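Local coordinates for transcriptional regulator (Bacillus halodurans, PDB 1Z4E), which has the GNAT fold and probably acts as an acyltransferase, transferring acyl groups other than amino-acyl ones, though it is named a transcriptional regulator, at residues H4-D14 with E56-V67. Residues are numbered along the deposited sequence; the frame is centred on the assembly and turned at random.
Sequences HVTIREATEGD and ELIVACNGEEIV
Thr6 to Glu9 pair antiparallel with Ile58 to Cys61, the axes of strands 6-9 and 56-62 approaching to 4.6 Å, and two reciprocal pairs of backbone hydrogen bonds, Thr6 with Cys61 and Arg8 with Val59, close the ladder. Ala10 N adds a last bond to Leu57 O, although the strand has by then ended. The two faces of this edge illustrate how one pairing can serve unlike surroundings. On one, Ile7 CG2 meets Ile58 CG2 at 3.6 Å, and helix 102-116 covers both through Trp109 and Leu106. On the other, Arg8 reaches across Val59 and lies against Cys61. Its CG lies between the backbone N and the carbonyl carbon (chi1 59°), and the extended chain beyond lays one guanidinium face over Val59 CG2, 3.7 Å from NH1, with Cys61 SG 3.6 Å from NH2 over that face too. In the plane of the group, Asp14 is gripped end-on: NH1 reaches OD2 at 2.8 Å and NH2 reaches OD1 at 3.0 Å, both on the syn side of the carboxylate. NH1 also bonds Glu9 O, while Thr11 N reaches Asp14 OD2 from the anti side, and Ile66 CD1 packs 3.6 Å from Asp14 OD1. A leucine in place of Arg8 would probably leave the buried Asp14 carboxylate without its countercharge and free the turn after the strand to shift. At the far end the carboxylates of Glu9 and Glu56 come close, a proximity probably eased by Arg113, which bridges to both, and by Arg117, a second partner of Glu56. The first strand of the GNAT sheet is thus joined to its neighbour by backbone bonds, while an ion pair whose carboxylate is buried, lying against apolar side chains and sulfur, ties the following turn to that strand.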
loop_
_atom_site.group_PDB
_atom_site.type_symbol
_atom_site.label_atom_id
_atom_site.label_comp_id
_atom_site.label_asym_id
_atom_site.label_seq_id
_atom_site.Cartn_x
_atom_site.Cartn_y
_atom_site.Cartn_z
ATOM N N HIS A 4 17.377 -15.779 18.450
ATOM C CA HIS A 4 16.226 -16.726 18.303
ATOM C C HIS A 4 14.905 -16.093 18.725
ATOM O O HIS A 4 14.715 -15.742 19.892
ATOM C CB HIS A 4 16.459 -17.993 19.133
ATOM C CG HIS A 4 15.291 -18.931 19.136
ATOM N ND1 HIS A 4 14.116 -18.657 19.804
ATOM C CD2 HIS A 4 15.103 -20.125 18.523
ATOM C CE1 HIS A 4 13.255 -19.639 19.602
ATOM N NE2 HIS A 4 13.829 -20.542 18.827
ATOM N N VAL A 5 13.984 -15.956 17.776
ATOM C CA VAL A 5 12.698 -15.354 18.087
ATOM C C VAL A 5 11.500 -16.177 17.651
ATOM O O VAL A 5 11.596 -17.049 16.788
ATOM C CB VAL A 5 12.553 -13.952 17.449
ATOM C CG1 VAL A 5 13.702 -13.065 17.882
ATOM C CG2 VAL A 5 12.490 -14.064 15.926
ATOM N N THR A 6 10.372 -15.876 18.281
ATOM C CA THR A 6 9.094 -16.499 17.988
ATOM C C THR A 6 8.334 -15.415 17.229
ATOM O O THR A 6 8.294 -14.264 17.667
ATOM C CB THR A 6 8.333 -16.834 19.287
ATOM O OG1 THR A 6 8.971 -17.943 19.932
ATOM C CG2 THR A 6 6.875 -17.186 18.989
ATOM N N ILE A 7 7.748 -15.768 16.092
ATOM C CA ILE A 7 7.006 -14.789 15.304
ATOM C C ILE A 7 5.548 -15.232 15.236
ATOM O O ILE A 7 5.264 -16.400 14.968
ATOM C CB ILE A 7 7.605 -14.673 13.886
ATOM C CG1 ILE A 7 9.054 -14.183 13.991
ATOM C CG2 ILE A 7 6.764 -13.729 13.020
ATOM C CD1 ILE A 7 9.803 -14.182 12.673
ATOM N N ARG A 8 4.633 -14.297 15.484
ATOM C CA ARG A 8 3.197 -14.594 15.494
ATOM C C ARG A 8 2.386 -13.312 15.327
ATOM O O ARG A 8 2.935 -12.210 15.381
ATOM C CB ARG A 8 2.807 -15.211 16.837
ATOM C CG ARG A 8 3.130 -14.274 18.019
ATOM C CD ARG A 8 2.635 -14.826 19.355
ATOM N NE ARG A 8 3.092 -14.011 20.483
ATOM C CZ ARG A 8 2.621 -12.806 20.801
ATOM N NH1 ARG A 8 1.658 -12.241 20.082
ATOM N NH2 ARG A 8 3.118 -12.161 21.848
ATOM N N GLU A 9 1.076 -13.457 15.133
ATOM C CA GLU A 9 0.214 -12.285 15.016
ATOM C C GLU A 9 0.156 -11.650 16.408
ATOM O O GLU A 9 0.216 -12.347 17.416
ATOM C CB GLU A 9 -1.204 -12.676 14.572
ATOM C CG GLU A 9 -1.291 -13.255 13.169
ATOM C CD GLU A 9 -2.726 -13.356 12.676
ATOM O OE1 GLU A 9 -3.353 -12.304 12.443
ATOM O OE2 GLU A 9 -3.228 -14.488 12.526
ATOM N N ALA A 10 0.053 -10.331 16.463
ATOM C CA ALA A 10 -0.006 -9.632 17.741
ATOM C C ALA A 10 -1.387 -9.771 18.382
ATOM O O ALA A 10 -2.369 -10.065 17.701
ATOM C CB ALA A 10 0.322 -8.147 17.533
ATOM N N THR A 11 -1.457 -9.582 19.696
ATOM C CA THR A 11 -2.742 -9.616 20.399
ATOM C C THR A 11 -2.793 -8.329 21.232
ATOM O O THR A 11 -1.834 -7.555 21.232
ATOM C CB THR A 11 -2.874 -10.841 21.343
ATOM O OG1 THR A 11 -1.966 -10.705 22.439
ATOM C CG2 THR A 11 -2.567 -12.135 20.590
ATOM N N GLU A 12 -3.901 -8.095 21.929
ATOM C CA GLU A 12 -4.043 -6.894 22.742
ATOM C C GLU A 12 -2.935 -6.768 23.782
ATOM O O GLU A 12 -2.527 -5.658 24.145
ATOM C CB GLU A 12 -5.409 -6.884 23.436
ATOM C CG GLU A 12 -6.591 -6.709 22.481
ATOM C CD GLU A 12 -6.965 -7.985 21.745
ATOM O OE1 GLU A 12 -6.347 -9.046 22.007
ATOM O OE2 GLU A 12 -7.884 -7.929 20.908
ATOM N N GLY A 13 -2.439 -7.910 24.246
ATOM C CA GLY A 13 -1.380 -7.913 25.235
ATOM C C GLY A 13 -0.053 -7.339 24.759
ATOM O O GLY A 13 0.805 -7.004 25.578
ATOM N N ASP A 14 0.121 -7.218 23.443
ATOM C CA ASP A 14 1.364 -6.688 22.877
ATOM C C ASP A 14 1.263 -5.204 22.552
ATOM O O ASP A 14 2.279 -4.548 22.292
ATOM C CB ASP A 14 1.712 -7.411 21.568
ATOM C CG ASP A 14 1.724 -8.914 21.708
ATOM O OD1 ASP A 14 2.312 -9.414 22.687
ATOM O OD2 ASP A 14 1.156 -9.597 20.829
ATOM N N GLU A 56 -2.833 -7.515 8.977
ATOM C CA GLU A 56 -2.274 -8.094 10.190
ATOM C C GLU A 56 -1.097 -7.370 10.819
ATOM O O GLU A 56 -0.286 -6.735 10.139
ATOM C CB GLU A 56 -1.833 -9.533 9.913
ATOM C CG GLU A 56 -2.839 -10.357 9.125
ATOM C CD GLU A 56 -2.323 -11.736 8.790
ATOM O OE1 GLU A 56 -1.110 -11.865 8.518
ATOM O OE2 GLU A 56 -3.131 -12.689 8.786
ATOM N N LEU A 57 -1.015 -7.488 12.140
ATOM C CA LEU A 57 0.089 -6.928 12.900
ATOM C C LEU A 57 0.871 -8.160 13.330
ATOM O O LEU A 57 0.317 -9.083 13.941
ATOM C CB LEU A 57 -0.423 -6.148 14.113
ATOM C CG LEU A 57 -0.935 -4.750 13.766
ATOM C CD1 LEU A 57 -1.744 -4.171 14.924
ATOM C CD2 LEU A 57 0.263 -3.859 13.426
ATOM N N ILE A 58 2.150 -8.176 12.984
ATOM C CA ILE A 58 3.028 -9.299 13.289
ATOM C C ILE A 58 4.140 -8.862 14.235
ATOM O O ILE A 58 4.740 -7.806 14.037
ATOM C CB ILE A 58 3.694 -9.821 11.997
ATOM C CG1 ILE A 58 2.625 -10.079 10.926
ATOM C CG2 ILE A 58 4.520 -11.053 12.296
ATOM C CD1 ILE A 58 1.548 -11.082 11.338
ATOM N N VAL A 59 4.415 -9.675 15.255
ATOM C CA VAL A 59 5.480 -9.356 16.201
ATOM C C VAL A 59 6.508 -10.480 16.324
ATOM O O VAL A 59 6.182 -11.666 16.152
ATOM C CB VAL A 59 4.928 -9.055 17.631
ATOM C CG1 VAL A 59 4.119 -7.754 17.628
ATOM C CG2 VAL A 59 4.079 -10.226 18.136
ATOM N N ALA A 60 7.754 -10.083 16.590
ATOM C CA ALA A 60 8.867 -11.003 16.809
ATOM C C ALA A 60 9.014 -10.961 18.328
ATOM O O ALA A 60 9.091 -9.879 18.919
ATOM C CB ALA A 60 10.134 -10.481 16.141
ATOM N N CYS A 61 9.061 -12.130 18.956
ATOM C CA CYS A 61 9.123 -12.198 20.407
ATOM C C CYS A 61 10.301 -12.956 21.002
ATOM O O CYS A 61 10.773 -13.943 20.439
ATOM C CB CYS A 61 7.836 -12.846 20.927
ATOM S SG CYS A 61 6.326 -12.244 20.143
ATOM N N ASN A 62 10.758 -12.469 22.153
ATOM C CA ASN A 62 11.830 -13.085 22.932
ATOM C C ASN A 62 11.076 -13.368 24.227
ATOM O O ASN A 62 11.214 -12.646 25.216
ATOM C CB ASN A 62 12.966 -12.083 23.181
ATOM C CG ASN A 62 14.053 -12.644 24.083
ATOM O OD1 ASN A 62 14.552 -13.740 23.855
ATOM N ND2 ASN A 62 14.428 -11.885 25.110
ATOM N N GLY A 63 10.256 -14.415 24.211
ATOM C CA GLY A 63 9.446 -14.711 25.377
ATOM C C GLY A 63 8.364 -13.645 25.340
ATOM O O GLY A 63 7.773 -13.408 24.285
ATOM N N GLU A 64 8.122 -12.970 26.459
ATOM C CA GLU A 64 7.096 -11.930 26.505
ATOM C C GLU A 64 7.602 -10.590 25.979
ATOM O O GLU A 64 6.824 -9.661 25.763
ATOM C CB GLU A 64 6.586 -11.756 27.935
ATOM C CG GLU A 64 5.807 -12.949 28.466
ATOM C CD GLU A 64 5.360 -12.754 29.903
ATOM O OE1 GLU A 64 4.727 -11.717 30.196
ATOM O OE2 GLU A 64 5.639 -13.640 30.740
ATOM N N GLU A 65 8.909 -10.496 25.765
ATOM C CA GLU A 65 9.505 -9.265 25.273
ATOM C C GLU A 65 9.340 -9.146 23.760
ATOM O O GLU A 65 9.806 -10.004 23.001
ATOM C CB GLU A 65 10.998 -9.236 25.651
ATOM C CG GLU A 65 11.771 -8.028 25.146
ATOM C CD GLU A 65 13.233 -8.064 25.570
ATOM O OE1 GLU A 65 13.929 -9.061 25.268
ATOM O OE2 GLU A 65 13.686 -7.093 26.207
ATOM N N ILE A 66 8.668 -8.089 23.317
ATOM C CA ILE A 66 8.483 -7.876 21.888
ATOM C C ILE A 66 9.764 -7.224 21.375
ATOM O O ILE A 66 10.166 -6.169 21.859
ATOM C CB ILE A 66 7.287 -6.934 21.600
ATOM C CG1 ILE A 66 5.985 -7.549 22.135
ATOM C CG2 ILE A 66 7.181 -6.680 20.101
ATOM C CD1 ILE A 66 5.618 -8.886 21.491
ATOM N N VAL A 67 10.409 -7.846 20.396
ATOM C CA VAL A 67 11.646 -7.286 19.876
ATOM C C VAL A 67 11.556 -6.811 18.434
ATOM O O VAL A 67 12.544 -6.336 17.872
ATOM C CB VAL A 67 12.801 -8.298 20.021
ATOM C CG1 VAL A 67 12.977 -8.634 21.487
ATOM C CG2 VAL A 67 12.513 -9.563 19.220
HETATM O O HOH W 1 13.929 -16.049 22.632
HETATM O O HOH W 2 9.825 -16.578 22.265
HETATM O O HOH W 3 -3.051 -9.596 12.935
#